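Local structure of ICChI, a glycosylated chitinase (6IDN) at residues Glu63-Lys68 / Gly115-Asp120; Glu18-Asp23 / Lys70-Phe75; Ile3-Gly8 / Asp26-Gly31. The protein hydrolyses chitin and shows lysozyme activity, as a glycosylated plant enzyme of glycosyl hydrolase family 18 built on a TIM barrel. All blocks are in the same frame, centred on the assembly; numbering follows the deposited sequence.

Contact 1. Residues Glu63-Lys68 / Gly115-Asp120; sequences EISYCK and GDESLD. With CA (calcium ion), chain F.
Glu117 sets its CG anti to the backbone N (chi1 -171°) and then bends at chi2 (72°), which lays its carboxylate along the helix 60-69 surface between Ser65 and Lys68. Lys68 comes from the opposite direction, its chain kinked at chi3, and its ammonium ends between two acceptors of the loop 115-120. NZ makes a salt bridge with Glu117 OE2 at 2.9 Å, meeting that oxygen on its anti side and 17° out of the carboxylate plane. The same nitrogen donates to the backbone carbonyl of Ser118, with NZ to O at 2.7 Å. One lysine thus grips both a side chain and the main chain of the loop. The other carboxylate oxygen, Glu117 OE1, takes a weak hydrogen bond from Ser65 OG at 3.4 Å. Asp120 adds a second acidic group nearby: its OD1 lies 4.5 Å from Lys68 NZ, too far for a salt bridge but probably close enough to favour the charged lysine, while its OD2 accepts from Val74 N.

Beneath this polar layer, Ile64 turns its CG2 branch to Leu119 CD2 at 3.6 Å, the two side chains crossing at about a right angle. That same methyl also lies against Glu117 CG at 3.8 Å, where the isoleucine and the glutamate slide past each other. Leu119 continues inward onto Val74 and Leu76 of strand 73-80.

At the outer end of the loop Asp116 OD1 binds the calcium ion at 2.7 Å, with Gln108 as a second protein ligand. The arrangement is that of a TIM barrel's outer layer: a helix that precedes one barrel strand, 73-80, packs against the loop that leads into the next, 121-126.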
ATOM      1  N   GLU A  63       8.662  16.560  -5.099  1.00 32.91           N
ATOM      2  CA  GLU A  63       7.439  16.438  -4.314  1.00 31.71           C
ATOM      3  C   GLU A  63       7.555  15.312  -3.291  1.00 29.42           C
ATOM      4  O   GLU A  63       7.061  15.442  -2.163  1.00 29.80           O
ATOM      5  CB  GLU A  63       6.241  16.227  -5.245  1.00 32.33           C
ATOM      6  CG  GLU A  63       6.137  17.325  -6.312  1.00 34.40           C
ATOM      7  CD  GLU A  63       4.819  17.356  -7.070  1.00 40.08           C
ATOM      8  OE1 GLU A  63       3.830  16.761  -6.601  1.00 36.55           O
ATOM      9  OE2 GLU A  63       4.774  18.007  -8.141  1.00 37.34           O
ATOM     10  N   ILE A  64       8.216  14.213  -3.660  1.00 28.90           N
ATOM     11  CA  ILE A  64       8.512  13.155  -2.694  1.00 31.75           C
ATOM     12  C   ILE A  64       9.367  13.716  -1.565  1.00 35.18           C
ATOM     13  O   ILE A  64       9.083  13.514  -0.378  1.00 28.04           O
ATOM     14  CB  ILE A  64       9.204  11.969  -3.394  1.00 27.06           C
ATOM     15  CG1 ILE A  64       8.271  11.317  -4.424  1.00 25.57           C
ATOM     16  CG2 ILE A  64       9.676  10.920  -2.377  1.00 31.36           C
ATOM     17  CD1 ILE A  64       9.001  10.432  -5.437  1.00 25.12           C
ATOM     18  N   SER A  65      10.428  14.444  -1.919  1.00 29.42           N
ATOM     19  CA  SER A  65      11.273  15.040  -0.892  1.00 31.01           C
ATOM     20  C   SER A  65      10.465  15.955   0.019  1.00 32.01           C
ATOM     21  O   SER A  65      10.665  15.968   1.239  1.00 33.45           O
ATOM     22  CB  SER A  65      12.420  15.810  -1.542  1.00 33.25           C
ATOM     23  OG  SER A  65      13.394  16.157  -0.577  1.00 51.55           O
ATOM     24  N   TYR A  66       9.554  16.732  -0.561  1.00 32.71           N
ATOM     25  CA  TYR A  66       8.739  17.640   0.239  1.00 33.80           C
ATOM     26  C   TYR A  66       7.815  16.860   1.170  1.00 31.94           C
ATOM     27  O   TYR A  66       7.699  17.187   2.357  1.00 32.64           O
ATOM     28  CB  TYR A  66       7.938  18.562  -0.675  1.00 34.98           C
ATOM     29  CG  TYR A  66       6.912  19.386   0.060  1.00 35.89           C
ATOM     30  CD1 TYR A  66       7.282  20.534   0.759  1.00 38.24           C
ATOM     31  CD2 TYR A  66       5.573  19.016   0.064  1.00 34.54           C
ATOM     32  CE1 TYR A  66       6.335  21.288   1.439  1.00 39.18           C
ATOM     33  CE2 TYR A  66       4.621  19.767   0.735  1.00 36.36           C
ATOM     34  CZ  TYR A  66       5.010  20.902   1.420  1.00 37.78           C
ATOM     35  OH  TYR A  66       4.065  21.644   2.099  1.00 38.81           O
ATOM     36  N   CYS A  67       7.159  15.820   0.652  1.00 29.74           N
ATOM     37  CA  CYS A  67       6.329  14.971   1.504  1.00 28.01           C
ATOM     38  C   CYS A  67       7.139  14.404   2.659  1.00 31.08           C
ATOM     39  O   CYS A  67       6.700  14.427   3.812  1.00 28.76           O
ATOM     40  CB  CYS A  67       5.722  13.835   0.685  1.00 28.67           C
ATOM     41  SG  CYS A  67       4.497  14.338  -0.499  1.00 29.36           S
ATOM     42  N   LYS A  68       8.334  13.890   2.365  1.00 27.61           N
ATOM     43  CA  LYS A  68       9.154  13.309   3.422  1.00 27.61           C
ATOM     44  C   LYS A  68       9.596  14.360   4.436  1.00 29.97           C
ATOM     45  O   LYS A  68       9.701  14.057   5.631  1.00 30.19           O
ATOM     46  CB  LYS A  68      10.351  12.581   2.804  1.00 27.12           C
ATOM     47  CG  LYS A  68       9.937  11.366   1.962  1.00 27.48           C
ATOM     48  CD  LYS A  68      11.080  10.868   1.088  1.00 31.24           C
ATOM     49  CE  LYS A  68      12.280  10.455   1.938  1.00 33.89           C
ATOM     50  NZ  LYS A  68      13.393   9.927   1.098  1.00 29.65           N
ATOM     51  N   GLY A 115      13.136  10.166 -10.355  1.00 29.04           N
ATOM     52  CA  GLY A 115      14.215  11.039  -9.937  1.00 30.18           C
ATOM     53  C   GLY A 115      15.029  10.476  -8.790  1.00 26.87           C
ATOM     54  O   GLY A 115      14.902   9.315  -8.396  1.00 26.94           O
ATOM     55  N   ASP A 116      15.867  11.344  -8.214  1.00 28.26           N
ATOM     56  CA  ASP A 116      16.890  10.883  -7.281  1.00 32.01           C
ATOM     57  C   ASP A 116      16.380  10.594  -5.873  1.00 31.10           C
ATOM     58  O   ASP A 116      17.020   9.816  -5.156  1.00 28.05           O
ATOM     59  CB  ASP A 116      18.018  11.908  -7.199  1.00 34.87           C
ATOM     60  CG  ASP A 116      19.300  11.416  -7.846  1.00 44.04           C
ATOM     61  OD1 ASP A 116      19.278  10.362  -8.525  1.00 43.76           O
ATOM     62  OD2 ASP A 116      20.325  12.105  -7.699  1.00 36.88           O
ATOM     63  N   GLU A 117      15.269  11.192  -5.446  1.00 27.60           N
ATOM     64  CA  GLU A 117      14.828  11.007  -4.065  1.00 25.32           C
ATOM     65  C   GLU A 117      14.399   9.563  -3.802  1.00 23.66           C
ATOM     66  O   GLU A 117      13.585   9.001  -4.545  1.00 29.05           O
ATOM     67  CB  GLU A 117      13.683  11.967  -3.743  1.00 27.43           C
ATOM     68  CG  GLU A 117      13.305  11.988  -2.274  1.00 32.14           C
ATOM     69  CD  GLU A 117      14.349  12.673  -1.403  1.00 34.12           C
ATOM     70  OE1 GLU A 117      15.121  13.504  -1.919  1.00 33.05           O
ATOM     71  OE2 GLU A 117      14.407  12.373  -0.195  1.00 36.32           O
ATOM     72  N   SER A 118      14.918   8.975  -2.719  1.00 22.08           N
ATOM     73  CA  SER A 118      14.571   7.604  -2.359  1.00 19.88           C
ATOM     74  C   SER A 118      13.170   7.515  -1.770  1.00 18.83           C
ATOM     75  O   SER A 118      12.768   8.333  -0.941  1.00 22.65           O
ATOM     76  CB  SER A 118      15.556   7.038  -1.329  1.00 18.89           C
ATOM     77  OG  SER A 118      15.239   5.669  -1.011  1.00 21.19           O
ATOM     78  N   LEU A 119      12.414   6.517  -2.206  0.76 19.28           N
ATOM     79  CA  LEU A 119      11.189   6.206  -1.488  0.76 16.64           C
ATOM     80  C   LEU A 119      11.517   5.440  -0.206  0.76 19.64           C
ATOM     81  O   LEU A 119      12.642   4.963   0.009  0.76 21.73           O
ATOM     82  CB  LEU A 119      10.233   5.390  -2.367  0.76 20.72           C
ATOM     83  CG  LEU A 119       9.729   6.087  -3.640  0.76 25.34           C
ATOM     84  CD1 LEU A 119       8.628   5.293  -4.345  0.76 18.55           C
ATOM     85  CD2 LEU A 119       9.242   7.463  -3.321  0.76 25.92           C
ATOM     86  N   ASP A 120      10.509   5.312   0.653  1.00 18.17           N
ATOM     87  CA  ASP A 120      10.698   4.713   1.968  1.00 19.16           C
ATOM     88  C   ASP A 120      10.490   3.207   2.005  1.00 22.05           C
ATOM     89  O   ASP A 120      10.917   2.572   2.970  1.00 18.93           O
ATOM     90  CB  ASP A 120       9.768   5.377   2.975  1.00 19.03           C
ATOM     91  CG  ASP A 120      10.196   6.792   3.295  1.00 22.02           C
ATOM     92  OD1 ASP A 120      11.317   6.992   3.820  1.00 28.15           O
ATOM     93  OD2 ASP A 120       9.425   7.715   3.003  1.00 23.79           O
TER
HETATM   94 CA    CA F 314      20.938   8.851  -6.945  1.00 22.01          CA

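Contact 2. Residues Glu18-Asp23 / Lys70-Phe75; sequences ETCDTD and KGIKVF
Lys70 NZ forms a salt bridge with Asp23 OD1 at 2.9 Å, using the syn lone pair of that oxygen, and the two side chains cross at about a right angle. Bends at chi3 (66°) and chi4 (56°) curl the lysine over the C-terminal end of helix 16-21, where its CE passes 3.7 Å from Cys20 O. Asp21 OD1 stands 4.0 Å from Lys70 NZ, beyond a salt bridge; its probable hydrogen-bond partner is Tyr66 OH. With Lys70 replaced by an alanine, the Asp23 carboxylate is likely to lose its positive mate, and the contact at Cys20 O would go too. On the buried side, Ile72 CD1 packs on Cys20 CB at 3.7 Å, close to the sulfur joined by disulfide to Cys67.

In the TIM barrel this joins the end of outer helix 16-21 to the loop from helix 60-69 into strand 73-80. Gly71, with positive phi, is the C-prime residue of a Schellman motif that ends helix 60-69. Asp23, also with positive phi, leaves helical angles after helix 16-21, its N bonded to Cys20 O at 3.0 Å. Thr22 OG1 donates to Thr19 O, and further inward Ile72 rests on Ile28 of strand 27-36.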
ATOM      1  N   GLU A  18       0.077  18.327  -3.334  1.00 31.65           N
ATOM      2  CA  GLU A  18      -1.223  18.712  -2.795  1.00 32.20           C
ATOM      3  C   GLU A  18      -1.782  17.627  -1.887  1.00 30.08           C
ATOM      4  O   GLU A  18      -2.409  17.918  -0.859  1.00 30.30           O
ATOM      5  CB  GLU A  18      -2.194  19.003  -3.937  1.00 33.47           C
ATOM      6  CG  GLU A  18      -1.898  20.308  -4.663  1.00 36.15           C
ATOM      7  CD  GLU A  18      -2.626  20.422  -5.984  1.00 45.29           C
ATOM      8  OE1 GLU A  18      -3.153  19.409  -6.483  1.00 36.10           O
ATOM      9  OE2 GLU A  18      -2.686  21.543  -6.526  1.00 46.34           O
ATOM     10  N   THR A  19      -1.576  16.371  -2.264  1.00 28.20           N
ATOM     11  CA  THR A  19      -2.007  15.267  -1.419  1.00 26.28           C
ATOM     12  C   THR A  19      -1.331  15.330  -0.055  1.00 27.80           C
ATOM     13  O   THR A  19      -1.987  15.216   0.988  1.00 25.92           O
ATOM     14  CB  THR A  19      -1.707  13.958  -2.143  1.00 24.63           C
ATOM     15  OG1 THR A  19      -2.473  13.931  -3.356  1.00 27.44           O
ATOM     16  CG2 THR A  19      -2.061  12.743  -1.275  1.00 23.67           C
ATOM     17  N   CYS A  20      -0.017  15.546  -0.040  1.00 29.42           N
ATOM     18  CA  CYS A  20       0.671  15.666   1.237  1.00 26.14           C
ATOM     19  C   CYS A  20       0.214  16.901   1.998  1.00 27.68           C
ATOM     20  O   CYS A  20       0.100  16.870   3.227  1.00 28.49           O
ATOM     21  CB  CYS A  20       2.182  15.678   1.015  1.00 29.00           C
ATOM     22  SG  CYS A  20       2.742  14.063   0.496  1.00 27.30           S
ATOM     23  N   ASP A  21      -0.057  17.999   1.285  1.00 29.56           N
ATOM     24  CA  ASP A  21      -0.460  19.242   1.931  1.00 31.59           C
ATOM     25  C   ASP A  21      -1.869  19.197   2.530  1.00 31.61           C
ATOM     26  O   ASP A  21      -2.269  20.156   3.196  1.00 33.31           O
ATOM     27  CB  ASP A  21      -0.343  20.392   0.929  1.00 33.78           C
ATOM     28  CG  ASP A  21       1.062  21.002   0.892  1.00 34.85           C
ATOM     29  OD1 ASP A  21       1.768  20.959   1.920  1.00 35.47           O
ATOM     30  OD2 ASP A  21       1.461  21.530  -0.169  1.00 39.31           O
ATOM     31  N   THR A  22      -2.638  18.124   2.334  1.00 30.65           N
ATOM     32  CA  THR A  22      -3.868  17.986   3.108  1.00 33.19           C
ATOM     33  C   THR A  22      -3.577  17.818   4.590  1.00 29.62           C
ATOM     34  O   THR A  22      -4.451  18.109   5.417  1.00 31.21           O
ATOM     35  CB  THR A  22      -4.703  16.791   2.629  1.00 29.79           C
ATOM     36  OG1 THR A  22      -4.060  15.562   3.000  1.00 28.43           O
ATOM     37  CG2 THR A  22      -4.904  16.846   1.131  1.00 35.81           C
ATOM     38  N   ASP A  23      -2.373  17.354   4.933  1.00 28.64           N
ATOM     39  CA  ASP A  23      -1.973  17.045   6.300  1.00 29.07           C
ATOM     40  C   ASP A  23      -2.860  15.966   6.922  1.00 30.89           C
ATOM     41  O   ASP A  23      -2.871  15.788   8.142  1.00 31.14           O
ATOM     42  CB  ASP A  23      -1.945  18.317   7.159  1.00 32.90           C
ATOM     43  CG  ASP A  23      -0.863  19.281   6.712  1.00 36.10           C
ATOM     44  OD1 ASP A  23       0.248  18.804   6.404  1.00 37.41           O
ATOM     45  OD2 ASP A  23      -1.117  20.503   6.653  1.00 41.69           O
ATOM     46  N   LYS A  70       7.855  16.537   5.650  1.00 33.26           N
ATOM     47  CA  LYS A  70       6.758  16.683   6.597  1.00 32.94           C
ATOM     48  C   LYS A  70       6.548  15.440   7.453  1.00 31.36           C
ATOM     49  O   LYS A  70       5.536  15.354   8.158  1.00 35.34           O
ATOM     50  CB  LYS A  70       5.464  17.027   5.854  1.00 32.39           C
ATOM     51  CG  LYS A  70       5.553  18.328   5.072  1.00 34.27           C
ATOM     52  CD  LYS A  70       4.467  18.425   4.010  1.00 34.59           C
ATOM     53  CE  LYS A  70       3.069  18.513   4.608  1.00 34.58           C
ATOM     54  NZ  LYS A  70       2.894  19.645   5.562  1.00 37.50           N
ATOM     55  N   GLY A  71       7.471  14.482   7.409  1.00 33.13           N
ATOM     56  CA  GLY A  71       7.329  13.248   8.151  1.00 31.36           C
ATOM     57  C   GLY A  71       6.430  12.218   7.513  1.00 32.36           C
ATOM     58  O   GLY A  71       6.058  11.248   8.180  1.00 28.94           O
ATOM     59  N   ILE A  72       6.068  12.394   6.255  1.00 25.49           N
ATOM     60  CA  ILE A  72       5.210  11.448   5.550  1.00 24.94           C
ATOM     61  C   ILE A  72       6.091  10.410   4.867  1.00 26.50           C
ATOM     62  O   ILE A  72       7.069  10.756   4.197  1.00 23.53           O
ATOM     63  CB  ILE A  72       4.318  12.184   4.535  1.00 30.20           C
ATOM     64  CG1 ILE A  72       3.419  13.192   5.263  1.00 29.78           C
ATOM     65  CG2 ILE A  72       3.519  11.187   3.706  1.00 30.30           C
ATOM     66  CD1 ILE A  72       2.753  14.207   4.356  1.00 29.54           C
ATOM     67  N   LYS A  73       5.760   9.128   5.040  1.00 22.08           N
ATOM     68  CA  LYS A  73       6.461   8.069   4.324  1.00 20.62           C
ATOM     69  C   LYS A  73       5.809   7.857   2.967  1.00 19.44           C
ATOM     70  O   LYS A  73       4.589   7.999   2.820  1.00 22.68           O
ATOM     71  CB  LYS A  73       6.445   6.749   5.101  1.00 21.64           C
ATOM     72  CG  LYS A  73       7.056   6.853   6.490  1.00 27.89           C
ATOM     73  CD  LYS A  73       7.006   5.519   7.201  1.00 29.90           C
ATOM     74  CE  LYS A  73       7.710   5.569   8.562  1.00 39.46           C
ATOM     75  NZ  LYS A  73       7.049   6.428   9.580  1.00 33.95           N
ATOM     76  N   VAL A  74       6.628   7.522   1.978  1.00 20.09           N
ATOM     77  CA  VAL A  74       6.164   7.353   0.606  1.00 19.42           C
ATOM     78  C   VAL A  74       6.628   5.987   0.121  1.00 17.38           C
ATOM     79  O   VAL A  74       7.833   5.719   0.088  1.00 16.42           O
ATOM     80  CB  VAL A  74       6.683   8.472  -0.319  1.00 22.29           C
ATOM     81  CG1 VAL A  74       6.058   8.354  -1.697  1.00 22.74           C
ATOM     82  CG2 VAL A  74       6.391   9.846   0.281  1.00 22.93           C
ATOM     83  N   PHE A  75       5.673   5.113  -0.226  1.00 18.47           N
ATOM     84  CA  PHE A  75       5.982   3.779  -0.719  1.00 17.61           C
ATOM     85  C   PHE A  75       5.631   3.655  -2.198  1.00 16.21           C
ATOM     86  O   PHE A  75       4.711   4.317  -2.686  1.00 19.98           O
ATOM     87  CB  PHE A  75       5.203   2.699   0.060  1.00 16.78           C
ATOM     88  CG  PHE A  75       5.441   2.698   1.552  1.00 19.27           C
ATOM     89  CD1 PHE A  75       6.599   3.248   2.112  1.00 20.39           C
ATOM     90  CD2 PHE A  75       4.502   2.137   2.396  1.00 19.34           C
ATOM     91  CE1 PHE A  75       6.793   3.230   3.501  1.00 18.21           C
ATOM     92  CE2 PHE A  75       4.683   2.111   3.777  1.00 19.41           C
ATOM     93  CZ  PHE A  75       5.832   2.673   4.332  1.00 19.18           C
TER

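Contact 3. Residues Ile3-Gly8 / Asp26-Gly31; sequences IAIYWG and DIINIG
Ile3 to Trp7 and Ile27 to Gly31 are neighbouring parallel strands, joined by a ladder of main-chain hydrogen bonds in which Ile5 and Trp7 each use both N and O. The bonds Asn29 N to Ile5 O and Trp7 N to Asn29 O are both 2.8 Å long. At the start of the pair, Ile3 O accepts from Asp26 N at 2.8 Å and, weakly, from Ile27 N. Asp26 OD2 takes Ile3 N on its anti lone pair at 3.0 Å and also forms a salt bridge with Lys269.

The aromatic contact lies on the face carrying Ala4, Tyr6, Ile27 and Asn29. Asn29 crosses one face of the Tyr6 ring, with CB 3.8 Å from the ring centroid in a CH-pi contact and ND2 above the rim; the amide and ring planes are 55° apart. Tyr6 OH is hydrogen-bonded to Asp123.

Apolar packing fills the other face, toward helix 16-21. Ile28 CD1 meets Ile5 CG2 at 3.8 Å, while Trp7 CE3 lies 4.0 Å from Ile30 CG1.

The chemistry is consistent with a barrel wall apolar toward helix 16-21 that sets polar groups among aromatic rings on the face of Tyr6 and Asn29.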
ATOM      1  N   ILE A   3      -3.074   7.535   8.965  1.00 19.99           N
ATOM      2  CA  ILE A   3      -3.849   7.287   7.756  1.00 19.65           C
ATOM      3  C   ILE A   3      -2.886   7.098   6.595  1.00 22.20           C
ATOM      4  O   ILE A   3      -1.995   7.927   6.380  1.00 22.16           O
ATOM      5  CB  ILE A   3      -4.844   8.422   7.459  1.00 21.22           C
ATOM      6  CG1 ILE A   3      -5.864   8.523   8.588  1.00 21.77           C
ATOM      7  CG2 ILE A   3      -5.531   8.172   6.123  1.00 22.27           C
ATOM      8  CD1 ILE A   3      -6.914   9.603   8.377  1.00 25.06           C
ATOM      9  N   ALA A   4      -3.064   6.005   5.857  1.00 17.06           N
ATOM     10  CA  ALA A   4      -2.351   5.752   4.613  1.00 16.96           C
ATOM     11  C   ALA A   4      -3.329   5.907   3.463  1.00 18.15           C
ATOM     12  O   ALA A   4      -4.506   5.569   3.597  1.00 18.76           O
ATOM     13  CB  ALA A   4      -1.754   4.338   4.570  1.00 17.54           C
ATOM     14  N   ILE A   5      -2.852   6.411   2.329  1.00 18.65           N
ATOM     15  CA  ILE A   5      -3.726   6.559   1.173  1.00 19.47           C
ATOM     16  C   ILE A   5      -2.964   6.193  -0.086  1.00 18.39           C
ATOM     17  O   ILE A   5      -1.748   6.378  -0.175  1.00 20.08           O
ATOM     18  CB  ILE A   5      -4.314   7.982   1.053  1.00 24.07           C
ATOM     19  CG1 ILE A   5      -5.516   7.953   0.095  1.00 22.04           C
ATOM     20  CG2 ILE A   5      -3.241   8.978   0.589  1.00 25.96           C
ATOM     21  CD1 ILE A   5      -6.585   8.963   0.401  1.00 23.47           C
ATOM     22  N   TYR A   6      -3.702   5.681  -1.075  1.00 17.59           N
ATOM     23  CA  TYR A   6      -3.157   5.403  -2.398  1.00 16.60           C
ATOM     24  C   TYR A   6      -3.270   6.620  -3.310  1.00 18.70           C
ATOM     25  O   TYR A   6      -4.308   7.286  -3.366  1.00 20.57           O
ATOM     26  CB  TYR A   6      -3.876   4.213  -3.039  1.00 18.49           C
ATOM     27  CG  TYR A   6      -3.397   2.892  -2.492  1.00 19.26           C
ATOM     28  CD1 TYR A   6      -3.927   2.379  -1.315  1.00 17.16           C
ATOM     29  CD2 TYR A   6      -2.420   2.153  -3.149  1.00 16.54           C
ATOM     30  CE1 TYR A   6      -3.479   1.188  -0.795  1.00 16.78           C
ATOM     31  CE2 TYR A   6      -1.972   0.942  -2.641  1.00 17.22           C
ATOM     32  CZ  TYR A   6      -2.512   0.471  -1.460  1.00 17.18           C
ATOM     33  OH  TYR A   6      -2.071  -0.718  -0.926  1.00 16.99           O
ATOM     34  N   TRP A   7      -2.197   6.873  -4.048  1.00 18.78           N
ATOM     35  CA  TRP A   7      -2.153   7.952  -5.019  1.00 18.99           C
ATOM     36  C   TRP A   7      -1.515   7.423  -6.293  1.00 21.69           C
ATOM     37  O   TRP A   7      -0.657   6.536  -6.250  1.00 19.98           O
ATOM     38  CB  TRP A   7      -1.367   9.153  -4.472  1.00 23.03           C
ATOM     39  CG  TRP A   7      -1.153  10.294  -5.437  1.00 23.39           C
ATOM     40  CD1 TRP A   7      -1.896  11.426  -5.525  1.00 23.14           C
ATOM     41  CD2 TRP A   7      -0.103  10.426  -6.419  1.00 24.43           C
ATOM     42  NE1 TRP A   7      -1.390  12.261  -6.508  1.00 24.97           N
ATOM     43  CE2 TRP A   7      -0.290  11.662  -7.067  1.00 29.92           C
ATOM     44  CE3 TRP A   7       0.969   9.615  -6.810  1.00 27.71           C
ATOM     45  CZ2 TRP A   7       0.549  12.099  -8.083  1.00 32.15           C
ATOM     46  CZ3 TRP A   7       1.800  10.052  -7.820  1.00 26.93           C
ATOM     47  CH2 TRP A   7       1.587  11.281  -8.443  1.00 27.90           C
ATOM     48  N   GLY A   8      -1.965   7.949  -7.428  1.00 23.09           N
ATOM     49  CA  GLY A   8      -1.347   7.618  -8.696  1.00 23.52           C
ATOM     50  C   GLY A   8      -2.306   7.199  -9.790  1.00 26.60           C
ATOM     51  O   GLY A   8      -1.976   7.305 -10.973  1.00 26.81           O
ATOM     52  N   ASP A  26      -0.306  10.150   6.692  1.00 21.16           N
ATOM     53  CA  ASP A  26       1.013   9.844   7.213  1.00 21.16           C
ATOM     54  C   ASP A  26       1.827   8.961   6.289  1.00 20.31           C
ATOM     55  O   ASP A  26       3.051   8.924   6.434  1.00 18.56           O
ATOM     56  CB  ASP A  26       0.876   9.147   8.567  1.00 21.75           C
ATOM     57  CG  ASP A  26       0.056   9.951   9.536  1.00 21.09           C
ATOM     58  OD1 ASP A  26       0.635  10.860  10.196  1.00 26.58           O
ATOM     59  OD2 ASP A  26      -1.173   9.723   9.613  1.00 22.81           O
ATOM     60  N   ILE A  27       1.169   8.250   5.368  1.00 20.14           N
ATOM     61  CA  ILE A  27       1.798   7.338   4.408  1.00 18.06           C
ATOM     62  C   ILE A  27       1.094   7.490   3.067  1.00 18.50           C
ATOM     63  O   ILE A  27      -0.139   7.531   3.012  1.00 17.97           O
ATOM     64  CB  ILE A  27       1.712   5.869   4.873  1.00 18.64           C
ATOM     65  CG1 ILE A  27       2.380   5.724   6.240  1.00 20.15           C
ATOM     66  CG2 ILE A  27       2.373   4.966   3.868  1.00 20.15           C
ATOM     67  CD1 ILE A  27       2.085   4.417   6.923  1.00 18.98           C
ATOM     68  N   ILE A  28       1.870   7.583   1.988  1.00 20.21           N
ATOM     69  CA  ILE A  28       1.329   7.617   0.630  1.00 20.73           C
ATOM     70  C   ILE A  28       1.830   6.384  -0.094  1.00 15.77           C
ATOM     71  O   ILE A  28       3.044   6.189  -0.215  1.00 18.07           O
ATOM     72  CB  ILE A  28       1.758   8.869  -0.156  1.00 22.91           C
ATOM     73  CG1 ILE A  28       1.631  10.138   0.686  1.00 25.03           C
ATOM     74  CG2 ILE A  28       0.957   8.983  -1.469  1.00 22.69           C
ATOM     75  CD1 ILE A  28       0.223  10.540   0.957  1.00 30.62           C
ATOM     76  N   ASN A  29       0.908   5.572  -0.604  1.00 16.57           N
ATOM     77  CA  ASN A  29       1.269   4.458  -1.480  1.00 16.95           C
ATOM     78  C   ASN A  29       1.096   4.908  -2.925  1.00 17.76           C
ATOM     79  O   ASN A  29      -0.029   5.154  -3.367  1.00 17.98           O
ATOM     80  CB  ASN A  29       0.401   3.233  -1.214  1.00 19.03           C
ATOM     81  CG  ASN A  29       0.584   2.683   0.166  1.00 16.28           C
ATOM     82  OD1 ASN A  29       1.707   2.578   0.656  1.00 19.34           O
ATOM     83  ND2 ASN A  29      -0.528   2.299   0.800  1.00 18.03           N
ATOM     84  N   ILE A  30       2.195   4.978  -3.670  1.00 17.57           N
ATOM     85  CA  ILE A  30       2.151   5.364  -5.079  1.00 19.19           C
ATOM     86  C   ILE A  30       1.950   4.090  -5.898  1.00 18.53           C
ATOM     87  O   ILE A  30       2.831   3.228  -5.949  1.00 18.68           O
ATOM     88  CB  ILE A  30       3.428   6.102  -5.509  1.00 18.19           C
ATOM     89  CG1 ILE A  30       3.614   7.412  -4.727  1.00 23.39           C
ATOM     90  CG2 ILE A  30       3.427   6.349  -7.029  1.00 21.29           C
ATOM     91  CD1 ILE A  30       4.867   8.205  -5.138  1.00 23.07           C
ATOM     92  N   GLY A  31       0.800   3.963  -6.549  1.00 19.62           N
ATOM     93  CA  GLY A  31       0.488   2.786  -7.354  1.00 20.16           C
ATOM     94  C   GLY A  31       0.354   3.193  -8.811  1.00 21.08           C
ATOM     95  O   GLY A  31      -0.124   4.293  -9.100  1.00 22.33           O
TER

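How the contacts relate
Contact 3 joins strands 2-7 and 27-36 of the barrel, the two strands of a beta-alpha-beta unit whose helix, 16-21, belongs to contact 2. It closes before contact 1 opens, whereas the segments of contact 2 alternate with those of both others. The centres of contacts 2 and 3 lie about 8 Å apart, linked by main-chain hydrogen bonds of Phe75 to Ile28 and Ile30. Contacts 1 and 2, with centres about 10 Å apart, share the Cys20–Cys67 disulfide, which ties helix 16-21 to helix 60-69. Contacts 1 and 3, centres about 13 Å apart, do not touch. Together they run from the barrel wall through its helices to the calcium-binding loop.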